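Local coordinates for Anapc5 protein (Xenopus laevis, PDB 5BPZ), which forms part of the anaphase-promoting complex (APC/C), the cell-cycle ubiquitin ligase, here represented by the all-helical N-terminal domain of its Apc5 subunit, at residues Ser51-Glu54 with Lys55-Leu58; Gly101-Lys104 with Asp105-Gln108; Glu107-Phe110 with Asp111-Asp115; Ser145-Gln148 with Val149-Tyr153. All coordinates share one frame; numbering follows the deposited sequence.

Contact 1: residues Ser51-Glu54 with Lys55-Leu58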
ATOM      1  N   SER A  51       7.278 -18.729  -4.589  1.00 34.63           N
ATOM      2  CA  SER A  51       7.557 -19.464  -3.360  1.00 34.41           C
ATOM      3  C   SER A  51       7.793 -18.508  -2.183  1.00 39.04           C
ATOM      4  O   SER A  51       8.070 -17.319  -2.394  1.00 38.92           O
ATOM      5  CB  SER A  51       8.795 -20.331  -3.564  1.00 35.97           C
ATOM      6  OG  SER A  51       9.943 -19.522  -3.734  1.00 38.85           O
ATOM      7  N   LEU A  52       7.741 -19.041  -0.954  1.00 34.88           N
ATOM      8  CA  LEU A  52       8.019 -18.266   0.261  1.00 35.55           C
ATOM      9  C   LEU A  52       9.480 -17.722   0.252  1.00 40.06           C
ATOM     10  O   LEU A  52       9.719 -16.582   0.654  1.00 39.93           O
ATOM     11  CB  LEU A  52       7.745 -19.113   1.512  1.00 35.83           C
ATOM     12  CG  LEU A  52       7.828 -18.399   2.869  1.00 41.82           C
ATOM     13  CD1 LEU A  52       6.884 -17.172   2.936  1.00 42.34           C
ATOM     14  CD2 LEU A  52       7.564 -19.362   3.998  1.00 42.30           C
ATOM     15  N   VAL A  53      10.427 -18.516  -0.267  1.00 36.28           N
ATOM     16  CA  VAL A  53      11.819 -18.101  -0.400  1.00 37.22           C
ATOM     17  C   VAL A  53      11.928 -16.852  -1.319  1.00 41.57           C
ATOM     18  O   VAL A  53      12.554 -15.864  -0.935  1.00 41.91           O
ATOM     19  CB  VAL A  53      12.711 -19.300  -0.835  1.00 41.45           C
ATOM     20  CG1 VAL A  53      14.012 -18.845  -1.482  1.00 42.92           C
ATOM     21  CG2 VAL A  53      12.996 -20.214   0.352  1.00 41.21           C
ATOM     22  N   GLU A  54      11.273 -16.891  -2.498  1.00 39.01           N
ATOM     23  CA  GLU A  54      11.240 -15.795  -3.479  1.00 38.92           C
ATOM     24  C   GLU A  54      10.576 -14.557  -2.866  1.00 41.53           C
ATOM     25  O   GLU A  54      11.005 -13.444  -3.140  1.00 42.17           O
ATOM     26  CB  GLU A  54      10.513 -16.215  -4.774  1.00 39.87           C
ATOM     27  CG  GLU A  54      11.229 -17.280  -5.594  1.00 54.74           C
ATOM     28  CD  GLU A  54      10.430 -17.810  -6.775  1.00 80.13           C
ATOM     29  OE1 GLU A  54       9.451 -18.563  -6.557  1.00 54.03           O
ATOM     30  OE2 GLU A  54      10.783 -17.465  -7.926  1.00 83.15           O
ATOM     31  N   LYS A  55       9.554 -14.758  -2.016  1.00 36.76           N
ATOM     32  CA  LYS A  55       8.839 -13.683  -1.310  1.00 35.59           C
ATOM     33  C   LYS A  55       9.775 -12.975  -0.339  1.00 40.13           C
ATOM     34  O   LYS A  55       9.724 -11.756  -0.234  1.00 39.27           O
ATOM     35  CB  LYS A  55       7.640 -14.242  -0.533  1.00 36.00           C
ATOM     36  CG  LYS A  55       6.405 -14.456  -1.384  1.00 41.22           C
ATOM     37  CD  LYS A  55       5.277 -15.073  -0.580  1.00 44.02           C
ATOM     38  CE  LYS A  55       4.124 -15.391  -1.482  1.00 33.51           C
ATOM     39  NZ  LYS A  55       2.991 -16.009  -0.741  1.00 37.30           N
ATOM     40  N   ARG A  56      10.632 -13.749   0.364  1.00 38.30           N
ATOM     41  CA  ARG A  56      11.600 -13.222   1.320  1.00 40.01           C
ATOM     42  C   ARG A  56      12.659 -12.374   0.611  1.00 46.21           C
ATOM     43  O   ARG A  56      13.014 -11.305   1.114  1.00 46.39           O
ATOM     44  CB  ARG A  56      12.182 -14.342   2.203  1.00 40.70           C
ATOM     45  CG  ARG A  56      11.090 -14.972   3.095  1.00 50.01           C
ATOM     46  CD  ARG A  56      11.580 -15.649   4.360  1.00 54.95           C
ATOM     47  NE  ARG A  56      12.412 -16.809   4.063  1.00 63.85           N
ATOM     48  CZ  ARG A  56      12.101 -18.069   4.345  1.00 63.54           C
ATOM     49  NH1 ARG A  56      10.968 -18.358   4.976  1.00 45.95           N
ATOM     50  NH2 ARG A  56      12.928 -19.049   4.020  1.00 45.26           N
ATOM     51  N   ARG A  57      13.080 -12.807  -0.602  1.00 44.14           N
ATOM     52  CA  ARG A  57      14.042 -12.092  -1.447  1.00 45.74           C
ATOM     53  C   ARG A  57      13.410 -10.784  -1.914  1.00 51.42           C
ATOM     54  O   ARG A  57      14.039  -9.738  -1.805  1.00 53.26           O
ATOM     55  CB  ARG A  57      14.451 -12.932  -2.672  1.00 43.74           C
ATOM     56  CG  ARG A  57      15.248 -14.190  -2.356  1.00 51.01           C
ATOM     57  CD  ARG A  57      15.781 -14.850  -3.620  1.00 52.43           C
ATOM     58  NE  ARG A  57      16.491 -16.095  -3.318  1.00 54.71           N
ATOM     59  CZ  ARG A  57      16.188 -17.285  -3.832  1.00 63.17           C
ATOM     60  NH1 ARG A  57      15.188 -17.407  -4.697  1.00 52.02           N
ATOM     61  NH2 ARG A  57      16.881 -18.359  -3.486  1.00 53.10           N
ATOM     62  N   LEU A  58      12.157 -10.840  -2.403  1.00 47.73           N
ATOM     63  CA  LEU A  58      11.426  -9.668  -2.882  1.00 48.01           C
ATOM     64  C   LEU A  58      11.171  -8.619  -1.799  1.00 53.95           C
ATOM     65  O   LEU A  58      11.226  -7.427  -2.103  1.00 54.49           O
ATOM     66  CB  LEU A  58      10.130 -10.064  -3.586  1.00 46.59           C
ATOM     67  CG  LEU A  58      10.292 -10.679  -4.971  1.00 52.34           C
ATOM     68  CD1 LEU A  58       8.967 -11.083  -5.522  1.00 51.81           C
ATOM     69  CD2 LEU A  58      10.984  -9.724  -5.941  1.00 55.55           C
TER
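Lys55 N bonds to Ser51 O at 3.0 Å and the same i to i+4 step repeats up to Leu58 N on Glu54 O, which makes 51-58 the first turns of a helix with Ser51 as its N-cap. The cap is a capping box. Glu54 N donates to Ser51 OG at 3.2 Å, while Ser51 N returns a nearly straight bond (175°) to Glu54 OE1 at 2.9 Å, on the anti side of the carboxylate, the donor some way out of its plane. Glu54 reaches back this way because its CG lies beside its own backbone N, anti to the carbonyl carbon (chi1 -67°). Were Glu54 an alanine, Ser51 N would probably lose its carboxylate mate and the box its second half. Two arginines of the next turn bring their guanidinium groups onto apolar side chains of the first. The guanidinium of Arg57 is covered on one face by Val53 CG1, which stands 3.4 Å above its plane near the rim; Glu54 is no salt-bridge partner, since its OE2 remains 5.5 Å from Arg57 NH1. Arg56, bent at chi3, brings NH1 to 3.7 Å from Leu52 CD2. Lys55 follows a different course: its extended chain leaves the turn, and NZ bonds to Ser45 O and weakly to Asn47 O, so the start of helix 52-67 is tied to the end of helix 32-46, while Leu58 packs on Ile50 and Cys84.

Contact 2: residues Gly101-Lys104 with Asp105-Gln108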
ATOM      1  N   GLY A 101     -14.664   3.089  -4.143  1.00 66.00           N
ATOM      2  CA  GLY A 101     -15.581   2.597  -3.123  1.00 69.85           C
ATOM      3  C   GLY A 101     -16.087   3.709  -2.224  1.00 75.65           C
ATOM      4  O   GLY A 101     -16.574   4.735  -2.712  1.00 76.86           O
ATOM      5  N   GLU A 102     -15.963   3.510  -0.901  1.00 71.93           N
ATOM      6  CA  GLU A 102     -16.377   4.461   0.141  1.00 74.39           C
ATOM      7  C   GLU A 102     -15.307   4.511   1.239  1.00 73.77           C
ATOM      8  O   GLU A 102     -14.380   3.704   1.204  1.00 69.25           O
ATOM      9  CB  GLU A 102     -17.745   4.064   0.736  1.00 81.93           C
ATOM     10  CG  GLU A 102     -18.925   4.250  -0.201  1.00 97.82           C
ATOM     11  CD  GLU A 102     -19.490   5.656  -0.272  1.00129.37           C
ATOM     12  OE1 GLU A 102     -18.906   6.502  -0.990  1.00118.56           O
ATOM     13  OE2 GLU A 102     -20.543   5.901   0.361  1.00132.27           O
ATOM     14  N   LEU A 103     -15.430   5.451   2.209  1.00 72.28           N
ATOM     15  CA  LEU A 103     -14.485   5.598   3.323  1.00 70.62           C
ATOM     16  C   LEU A 103     -14.287   4.272   4.063  1.00 73.85           C
ATOM     17  O   LEU A 103     -13.149   3.928   4.367  1.00 68.57           O
ATOM     18  CB  LEU A 103     -14.909   6.732   4.285  1.00 75.14           C
ATOM     19  CG  LEU A 103     -14.212   6.821   5.666  1.00 80.68           C
ATOM     20  CD1 LEU A 103     -12.707   7.097   5.540  1.00 75.70           C
ATOM     21  CD2 LEU A 103     -14.861   7.871   6.533  1.00 87.02           C
ATOM     22  N   LYS A 104     -15.386   3.510   4.289  1.00 76.16           N
ATOM     23  CA  LYS A 104     -15.386   2.194   4.948  1.00 77.71           C
ATOM     24  C   LYS A 104     -14.402   1.193   4.319  1.00 77.13           C
ATOM     25  O   LYS A 104     -13.846   0.366   5.038  1.00 76.21           O
ATOM     26  CB  LYS A 104     -16.808   1.594   5.024  1.00 86.20           C
ATOM     27  CG  LYS A 104     -17.495   1.361   3.674  1.00101.72           C
ATOM     28  CD  LYS A 104     -18.817   0.619   3.819  1.00118.18           C
ATOM     29  CE  LYS A 104     -19.498   0.384   2.490  1.00129.33           C
ATOM     30  NZ  LYS A 104     -18.876  -0.734   1.731  1.00133.67           N
ATOM     31  N   ASP A 105     -14.187   1.284   2.988  1.00 70.33           N
ATOM     32  CA  ASP A 105     -13.286   0.402   2.243  1.00 65.65           C
ATOM     33  C   ASP A 105     -11.824   0.614   2.615  1.00 63.16           C
ATOM     34  O   ASP A 105     -11.060  -0.351   2.623  1.00 60.15           O
ATOM     35  CB  ASP A 105     -13.527   0.511   0.731  1.00 66.55           C
ATOM     36  CG  ASP A 105     -14.901   0.013   0.321  1.00 83.09           C
ATOM     37  OD1 ASP A 105     -15.222  -1.163   0.615  1.00 85.04           O
ATOM     38  OD2 ASP A 105     -15.661   0.798  -0.277  1.00 92.72           O
ATOM     39  N   MET A 106     -11.447   1.867   2.963  1.00 57.97           N
ATOM     40  CA  MET A 106     -10.098   2.201   3.417  1.00 53.89           C
ATOM     41  C   MET A 106      -9.920   1.696   4.854  1.00 59.44           C
ATOM     42  O   MET A 106      -8.897   1.092   5.154  1.00 56.96           O
ATOM     43  CB  MET A 106      -9.830   3.714   3.313  1.00 55.35           C
ATOM     44  CG  MET A 106      -8.369   4.090   3.560  1.00 55.10           C
ATOM     45  SD  MET A 106      -8.025   5.864   3.657  1.00 59.26           S
ATOM     46  CE  MET A 106      -8.925   6.296   5.206  1.00 61.76           C
ATOM     47  N   GLU A 107     -10.942   1.905   5.719  1.00 61.30           N
ATOM     48  CA  GLU A 107     -10.978   1.466   7.125  1.00 64.08           C
ATOM     49  C   GLU A 107     -10.912  -0.065   7.227  1.00 68.32           C
ATOM     50  O   GLU A 107     -10.229  -0.590   8.111  1.00 68.91           O
ATOM     51  CB  GLU A 107     -12.247   1.983   7.833  1.00 71.27           C
ATOM     52  CG  GLU A 107     -12.447   3.489   7.757  1.00 79.50           C
ATOM     53  CD  GLU A 107     -13.697   4.006   8.440  1.00101.13           C
ATOM     54  OE1 GLU A 107     -14.809   3.564   8.070  1.00 94.29           O
ATOM     55  OE2 GLU A 107     -13.567   4.885   9.322  1.00 97.51           O
ATOM     56  N   GLN A 108     -11.618  -0.771   6.320  1.00 64.70           N
ATOM     57  CA  GLN A 108     -11.647  -2.232   6.243  1.00 65.02           C
ATOM     58  C   GLN A 108     -10.283  -2.777   5.801  1.00 64.46           C
ATOM     59  O   GLN A 108      -9.899  -3.855   6.246  1.00 65.14           O
ATOM     60  CB  GLN A 108     -12.758  -2.706   5.298  1.00 68.63           C
ATOM     61  CG  GLN A 108     -13.096  -4.192   5.418  1.00 94.30           C
ATOM     62  CD  GLN A 108     -14.096  -4.644   4.382  1.00124.37           C
ATOM     63  OE1 GLN A 108     -14.344  -3.969   3.373  1.00121.06           O
ATOM     64  NE2 GLN A 108     -14.684  -5.811   4.604  1.00121.73           N
TER
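The carboxylate of Asp105 is the flat group gripped at this helix start: OD2 takes Glu102 N at 2.8 Å on its anti lone pair, and OD1 faces Lys104 NZ in a long salt bridge of 3.8 Å. The second carboxylate, that of Glu107, has its CD 4.0 Å from Leu103 CG, a van der Waals approach with no hydrogen bond. A chi1 of -65° swings the Asp105 carboxylate back toward the residues that precede the helix, and the absence of a side chain on Gly101 lets OD2 approach to 3.4 Å from Gly101 CA. The bond from Glu102 N to Asp105 OD2 is one half of the reciprocal pattern of a capping box; the other half is not made, since Asp105 N bonds to Glu102 O instead. Asparagine is likely to be a poor stand-in for Asp105, leaving the Lys104 ammonium without its negative mate and perhaps weakening the grip on Glu102 N. The first carbonyls are used unevenly. Asp105 N meets Glu102 O from well above the carbonyl plane (54°), whereas Leu103 O is shared by Met106 N at 3.0 Å and Glu107 N at 3.3 Å, the latter in the carbonyl plane. Leu103 CD1 also touches Met106 CE at 3.9 Å. That apolar pair faces helix 146-164, where Leu103 packs on Phe146, Val149 and Tyr153, and Met106 on Tyr153, so the start of helix 103-114 lies against helix 146-164.

Contact 3: residues Glu107-Phe110 with Asp111-Asp115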
ATOM      1  N   GLU A 107     -10.942   1.905   5.719  1.00 61.30           N
ATOM      2  CA  GLU A 107     -10.978   1.466   7.125  1.00 64.08           C
ATOM      3  C   GLU A 107     -10.912  -0.065   7.227  1.00 68.32           C
ATOM      4  O   GLU A 107     -10.229  -0.590   8.111  1.00 68.91           O
ATOM      5  CB  GLU A 107     -12.247   1.983   7.833  1.00 71.27           C
ATOM      6  CG  GLU A 107     -12.447   3.489   7.757  1.00 79.50           C
ATOM      7  CD  GLU A 107     -13.697   4.006   8.440  1.00101.13           C
ATOM      8  OE1 GLU A 107     -14.809   3.564   8.070  1.00 94.29           O
ATOM      9  OE2 GLU A 107     -13.567   4.885   9.322  1.00 97.51           O
ATOM     10  N   GLN A 108     -11.618  -0.771   6.320  1.00 64.70           N
ATOM     11  CA  GLN A 108     -11.647  -2.232   6.243  1.00 65.02           C
ATOM     12  C   GLN A 108     -10.283  -2.777   5.801  1.00 64.46           C
ATOM     13  O   GLN A 108      -9.899  -3.855   6.246  1.00 65.14           O
ATOM     14  CB  GLN A 108     -12.758  -2.706   5.298  1.00 68.63           C
ATOM     15  CG  GLN A 108     -13.096  -4.192   5.418  1.00 94.30           C
ATOM     16  CD  GLN A 108     -14.096  -4.644   4.382  1.00124.37           C
ATOM     17  OE1 GLN A 108     -14.344  -3.969   3.373  1.00121.06           O
ATOM     18  NE2 GLN A 108     -14.684  -5.811   4.604  1.00121.73           N
ATOM     19  N   PHE A 109      -9.558  -2.039   4.935  1.00 56.75           N
ATOM     20  CA  PHE A 109      -8.215  -2.440   4.500  1.00 51.05           C
ATOM     21  C   PHE A 109      -7.263  -2.432   5.703  1.00 54.96           C
ATOM     22  O   PHE A 109      -6.476  -3.365   5.864  1.00 52.00           O
ATOM     23  CB  PHE A 109      -7.671  -1.548   3.358  1.00 48.09           C
ATOM     24  CG  PHE A 109      -6.180  -1.732   3.118  1.00 45.34           C
ATOM     25  CD1 PHE A 109      -5.689  -2.900   2.543  1.00 46.53           C
ATOM     26  CD2 PHE A 109      -5.268  -0.769   3.537  1.00 45.71           C
ATOM     27  CE1 PHE A 109      -4.314  -3.091   2.370  1.00 44.77           C
ATOM     28  CE2 PHE A 109      -3.893  -0.959   3.357  1.00 45.66           C
ATOM     29  CZ  PHE A 109      -3.426  -2.120   2.776  1.00 42.79           C
ATOM     30  N   PHE A 110      -7.340  -1.373   6.530  1.00 54.79           N
ATOM     31  CA  PHE A 110      -6.524  -1.208   7.732  1.00 55.83           C
ATOM     32  C   PHE A 110      -6.808  -2.282   8.781  1.00 63.73           C
ATOM     33  O   PHE A 110      -5.858  -2.787   9.385  1.00 62.61           O
ATOM     34  CB  PHE A 110      -6.665   0.212   8.310  1.00 59.01           C
ATOM     35  CG  PHE A 110      -5.741   1.213   7.654  1.00 56.70           C
ATOM     36  CD1 PHE A 110      -4.409   1.311   8.040  1.00 57.38           C
ATOM     37  CD2 PHE A 110      -6.197   2.046   6.639  1.00 57.61           C
ATOM     38  CE1 PHE A 110      -3.550   2.227   7.424  1.00 55.71           C
ATOM     39  CE2 PHE A 110      -5.341   2.969   6.030  1.00 57.15           C
ATOM     40  CZ  PHE A 110      -4.023   3.048   6.422  1.00 53.83           C
ATOM     41  N   ASP A 111      -8.100  -2.654   8.967  1.00 65.24           N
ATOM     42  CA  ASP A 111      -8.542  -3.695   9.909  1.00 69.49           C
ATOM     43  C   ASP A 111      -7.992  -5.062   9.484  1.00 71.72           C
ATOM     44  O   ASP A 111      -7.375  -5.754  10.295  1.00 72.05           O
ATOM     45  CB  ASP A 111     -10.088  -3.756   9.993  1.00 76.57           C
ATOM     46  CG  ASP A 111     -10.803  -2.562  10.614  1.00 92.79           C
ATOM     47  OD1 ASP A 111     -10.122  -1.575  10.974  1.00 93.13           O
ATOM     48  OD2 ASP A 111     -12.050  -2.601  10.707  1.00103.83           O
ATOM     49  N   ASP A 112      -8.207  -5.433   8.202  1.00 66.70           N
ATOM     50  CA  ASP A 112      -7.748  -6.693   7.607  1.00 65.37           C
ATOM     51  C   ASP A 112      -6.225  -6.821   7.602  1.00 63.23           C
ATOM     52  O   ASP A 112      -5.713  -7.912   7.843  1.00 63.10           O
ATOM     53  CB  ASP A 112      -8.316  -6.865   6.182  1.00 66.85           C
ATOM     54  CG  ASP A 112      -9.820  -7.102   6.105  1.00 83.17           C
ATOM     55  OD1 ASP A 112     -10.440  -7.375   7.160  1.00 87.72           O
ATOM     56  OD2 ASP A 112     -10.375  -7.022   4.989  1.00 90.86           O
ATOM     57  N   LEU A 113      -5.509  -5.709   7.344  1.00 56.27           N
ATOM     58  CA  LEU A 113      -4.043  -5.649   7.325  1.00 53.41           C
ATOM     59  C   LEU A 113      -3.463  -5.884   8.726  1.00 60.73           C
ATOM     60  O   LEU A 113      -2.439  -6.560   8.851  1.00 59.81           O
ATOM     61  CB  LEU A 113      -3.578  -4.295   6.768  1.00 50.72           C
ATOM     62  CG  LEU A 113      -2.088  -4.080   6.532  1.00 52.45           C
ATOM     63  CD1 LEU A 113      -1.609  -4.772   5.254  1.00 50.25           C
ATOM     64  CD2 LEU A 113      -1.784  -2.623   6.446  1.00 53.58           C
ATOM     65  N   ALA A 114      -4.121  -5.330   9.768  1.00 60.27           N
ATOM     66  CA  ALA A 114      -3.704  -5.459  11.160  1.00 63.17           C
ATOM     67  C   ALA A 114      -3.852  -6.906  11.671  1.00 71.98           C
ATOM     68  O   ALA A 114      -3.038  -7.352  12.481  1.00 71.71           O
ATOM     69  CB  ALA A 114      -4.494  -4.497  12.027  1.00 67.35           C
ATOM     70  N   ASP A 115      -4.872  -7.637  11.171  1.00 72.43           N
ATOM     71  CA  ASP A 115      -5.130  -9.034  11.513  1.00 76.84           C
ATOM     72  C   ASP A 115      -4.359 -10.017  10.600  1.00 81.43           C
ATOM     73  O   ASP A 115      -4.416 -11.227  10.827  1.00 83.54           O
ATOM     74  CB  ASP A 115      -6.647  -9.320  11.488  1.00 83.30           C
ATOM     75  CG  ASP A 115      -7.085 -10.502  12.337  1.00103.17           C
ATOM     76  OD1 ASP A 115      -6.947 -10.429  13.581  1.00107.55           O
ATOM     77  OD2 ASP A 115      -7.608 -11.483  11.764  1.00112.55           O
TER
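Phe109 and Leu113 both carry CG trans to the backbone N (chi1 167° and -174°), which lays their side chains alongside each other, one helical turn apart. Their ends meet where Phe109 CZ comes to 4.1 Å from Leu113 CD2, the methyl approaching the ring obliquely; the distance is that of ordinary van der Waals contact. Phe110 swings elsewhere, its ring receiving Phe109 CD2 over one face, 4.3 Å above the plane and offset toward the rim. The three side chains thus form one apolar face of the helix, all buried. The polar face is different in character. Asp111 turns its carboxylate back toward the preceding turn, so that OD1 lies 3.0 Å from Glu107 O, and Asp112 OD2 lies 3.4 Å from Gln108 O. Both are acceptor-acceptor approaches and not hydrogen bonds; with two aspartates near the C-terminal end of a helix, the electrostatics are probably unfavourable, though the side chains are exposed to solvent. The backbone nevertheless keeps its i to i+4 pattern, as Asp112 N on Gln108 O at 3.0 Å and Ala114 N on Phe110 O at 3.1 Å attest. Within the fold, this last part of helix 103-114 is enclosed on its apolar face: Phe109 and Leu113 rest on Leu38 of helix 32-46, Phe109 also meets Arg94 and Met98 of helix 85-99, and Phe110 packs on Ile138 and stacks with Tyr141 of helix 129-142.

Contact 4: residues Ser145-Gln148 with Val149-Tyr153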
ATOM      1  N   SER A 145      -8.227  11.154  14.184  1.00 87.24           N
ATOM      2  CA  SER A 145      -9.076  12.329  14.294  1.00 90.91           C
ATOM      3  C   SER A 145      -9.916  12.031  13.075  1.00 90.51           C
ATOM      4  O   SER A 145      -9.350  11.837  11.989  1.00 85.69           O
ATOM      5  CB  SER A 145      -8.290  13.633  14.129  1.00 95.29           C
ATOM      6  OG  SER A 145      -8.990  14.634  13.414  1.00104.16           O
ATOM      7  N   PHE A 146     -11.235  11.858  13.261  1.00 88.64           N
ATOM      8  CA  PHE A 146     -12.147  11.518  12.167  1.00 86.63           C
ATOM      9  C   PHE A 146     -11.986  12.440  10.953  1.00 86.30           C
ATOM     10  O   PHE A 146     -12.099  11.968   9.820  1.00 81.02           O
ATOM     11  CB  PHE A 146     -13.603  11.445  12.645  1.00 93.78           C
ATOM     12  CG  PHE A 146     -14.522  10.730  11.682  1.00 94.52           C
ATOM     13  CD1 PHE A 146     -14.431   9.354  11.498  1.00 95.08           C
ATOM     14  CD2 PHE A 146     -15.461  11.436  10.939  1.00 98.79           C
ATOM     15  CE1 PHE A 146     -15.259   8.700  10.581  1.00 95.89           C
ATOM     16  CE2 PHE A 146     -16.304  10.778  10.039  1.00101.20           C
ATOM     17  CZ  PHE A 146     -16.196   9.415   9.865  1.00 97.03           C
ATOM     18  N   SER A 147     -11.669  13.736  11.205  1.00 85.30           N
ATOM     19  CA  SER A 147     -11.394  14.771  10.199  1.00 83.75           C
ATOM     20  C   SER A 147     -10.189  14.341   9.361  1.00 80.58           C
ATOM     21  O   SER A 147     -10.287  14.300   8.139  1.00 77.02           O
ATOM     22  CB  SER A 147     -11.088  16.105  10.880  1.00 90.76           C
ATOM     23  OG  SER A 147     -10.520  17.046   9.982  1.00 97.90           O
ATOM     24  N   GLN A 148      -9.078  13.971  10.042  1.00 75.14           N
ATOM     25  CA  GLN A 148      -7.824  13.533   9.436  1.00 69.70           C
ATOM     26  C   GLN A 148      -7.984  12.246   8.612  1.00 70.13           C
ATOM     27  O   GLN A 148      -7.371  12.137   7.542  1.00 65.39           O
ATOM     28  CB  GLN A 148      -6.724  13.404  10.498  1.00 71.12           C
ATOM     29  CG  GLN A 148      -6.247  14.739  11.078  1.00 80.78           C
ATOM     30  CD  GLN A 148      -5.043  14.584  11.984  1.00 94.72           C
ATOM     31  OE1 GLN A 148      -5.093  13.935  13.034  1.00 82.85           O
ATOM     32  NE2 GLN A 148      -3.934  15.201  11.609  1.00 91.58           N
ATOM     33  N   VAL A 149      -8.839  11.300   9.083  1.00 68.31           N
ATOM     34  CA  VAL A 149      -9.134  10.038   8.381  1.00 64.84           C
ATOM     35  C   VAL A 149      -9.942  10.312   7.110  1.00 66.89           C
ATOM     36  O   VAL A 149      -9.638   9.738   6.059  1.00 62.28           O
ATOM     37  CB  VAL A 149      -9.772   8.966   9.312  1.00 70.77           C
ATOM     38  CG1 VAL A 149     -10.672   7.991   8.553  1.00 69.86           C
ATOM     39  CG2 VAL A 149      -8.697   8.202  10.063  1.00 69.14           C
ATOM     40  N   TYR A 150     -10.951  11.206   7.203  1.00 67.85           N
ATOM     41  CA  TYR A 150     -11.784  11.594   6.061  1.00 67.48           C
ATOM     42  C   TYR A 150     -10.920  12.290   5.002  1.00 66.97           C
ATOM     43  O   TYR A 150     -11.025  11.950   3.822  1.00 62.92           O
ATOM     44  CB  TYR A 150     -12.972  12.476   6.494  1.00 75.24           C
ATOM     45  CG  TYR A 150     -14.003  12.663   5.398  1.00 79.12           C
ATOM     46  CD1 TYR A 150     -15.014  11.728   5.197  1.00 82.58           C
ATOM     47  CD2 TYR A 150     -13.945  13.755   4.535  1.00 80.17           C
ATOM     48  CE1 TYR A 150     -15.952  11.880   4.175  1.00 85.38           C
ATOM     49  CE2 TYR A 150     -14.873  13.917   3.506  1.00 81.96           C
ATOM     50  CZ  TYR A 150     -15.879  12.978   3.332  1.00 92.27           C
ATOM     51  OH  TYR A 150     -16.805  13.133   2.327  1.00 97.16           O
ATOM     52  N   LYS A 151     -10.032  13.221   5.431  1.00 64.92           N
ATOM     53  CA  LYS A 151      -9.113  13.937   4.532  1.00 62.96           C
ATOM     54  C   LYS A 151      -8.065  12.983   3.939  1.00 62.29           C
ATOM     55  O   LYS A 151      -7.541  13.254   2.859  1.00 60.81           O
ATOM     56  CB  LYS A 151      -8.436  15.149   5.221  1.00 68.49           C
ATOM     57  CG  LYS A 151      -9.381  16.222   5.783  1.00 81.00           C
ATOM     58  CD  LYS A 151     -10.169  16.978   4.719  1.00 97.49           C
ATOM     59  CE  LYS A 151     -11.317  17.748   5.325  1.00114.64           C
ATOM     60  NZ  LYS A 151     -12.193  18.337   4.279  1.00123.79           N
ATOM     61  N   LEU A 152      -7.796  11.848   4.622  1.00 55.37           N
ATOM     62  CA  LEU A 152      -6.873  10.830   4.122  1.00 50.45           C
ATOM     63  C   LEU A 152      -7.523  10.045   2.979  1.00 51.93           C
ATOM     64  O   LEU A 152      -6.870   9.798   1.959  1.00 47.89           O
ATOM     65  CB  LEU A 152      -6.395   9.897   5.246  1.00 49.52           C
ATOM     66  CG  LEU A 152      -5.480   8.730   4.846  1.00 50.06           C
ATOM     67  CD1 LEU A 152      -4.155   9.225   4.249  1.00 48.26           C
ATOM     68  CD2 LEU A 152      -5.264   7.793   6.018  1.00 48.40           C
ATOM     69  N   TYR A 153      -8.807   9.679   3.138  1.00 50.90           N
ATOM     70  CA  TYR A 153      -9.552   8.959   2.109  1.00 50.26           C
ATOM     71  C   TYR A 153      -9.762   9.809   0.853  1.00 54.48           C
ATOM     72  O   TYR A 153      -9.652   9.271  -0.248  1.00 52.49           O
ATOM     73  CB  TYR A 153     -10.886   8.397   2.644  1.00 54.87           C
ATOM     74  CG  TYR A 153     -11.656   7.625   1.593  1.00 55.75           C
ATOM     75  CD1 TYR A 153     -11.172   6.418   1.091  1.00 55.35           C
ATOM     76  CD2 TYR A 153     -12.823   8.143   1.034  1.00 58.21           C
ATOM     77  CE1 TYR A 153     -11.844   5.731   0.084  1.00 55.79           C
ATOM     78  CE2 TYR A 153     -13.504   7.465   0.024  1.00 58.42           C
ATOM     79  CZ  TYR A 153     -13.003   6.266  -0.457  1.00 61.34           C
ATOM     80  OH  TYR A 153     -13.658   5.594  -1.455  1.00 60.22           O
TER
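Ser145 and Val149 are joined in a local helix-start contact, an N-cap followed by the opening turns of helix 146-164, with its outer surface largely exposed. The evidence begins with the backbone: Val149 N bonds to Ser145 O at 3.0 Å, Tyr150 N to Phe146 O at 3.0 Å and Lys151 N to Ser147 O at 2.9 Å. Ser145, just ahead of the helix, also offers its side chain, OG accepting from Gln148 N. At 3.4 Å this capping bond is weak, although its N-H...O angle of 166° is favourable. The fourth backbone step is less regular, for Leu152 N reaches Gln148 O at 3.0 Å with an angle of only 126°, again a weak bond; the same N-H is also weakly bonded to Val149 O, a tighter, i to i+3 element at this point. Side-chain contact between the two halves is confined to the parts near the main chain. Lys151 sets CG 3.2 Å from Ser147 O, and its bend at chi2 (-66°) then carries the rest of the chain away. Tyr150 likewise touches with its root, CB lying 3.5 Å from Phe146 O, while the ring leads off. Val149, by contrast, is buried and packs on Leu144. Helix 103-114 is the neighbouring helix on this side. Tyr153, one turn on from Val149, ties helix 85-99 in through a hydrogen bond from OH to Met98 O, while Leu152 meets Val30.

In the fold
Along the chain the contacts run in the order 1, 2, 3, 4, all inside one all-helical domain. Contact 1 begins helix 52-67 and is remote, its centre 30 Å from that of contact 2 and 35 Å from that of contact 4, on the opposite side of the chain's centre from both. Contacts 2 and 3 follow one another along helix 103-114, sharing Glu107 and Gln108, with centres 10 Å apart. Contact 4 opens helix 146-164 and touches contact 2 directly: Met106 CE lies 3.6 Å from Val149 O. Contact 3, on the partly buried final turns of helix 103-114, lies 23 Å from contact 1 and 16 Å from contact 4, centre to centre. Helices 103-114 and 146-164 thus pack together, while the start of helix 52-67 is a separate surface site.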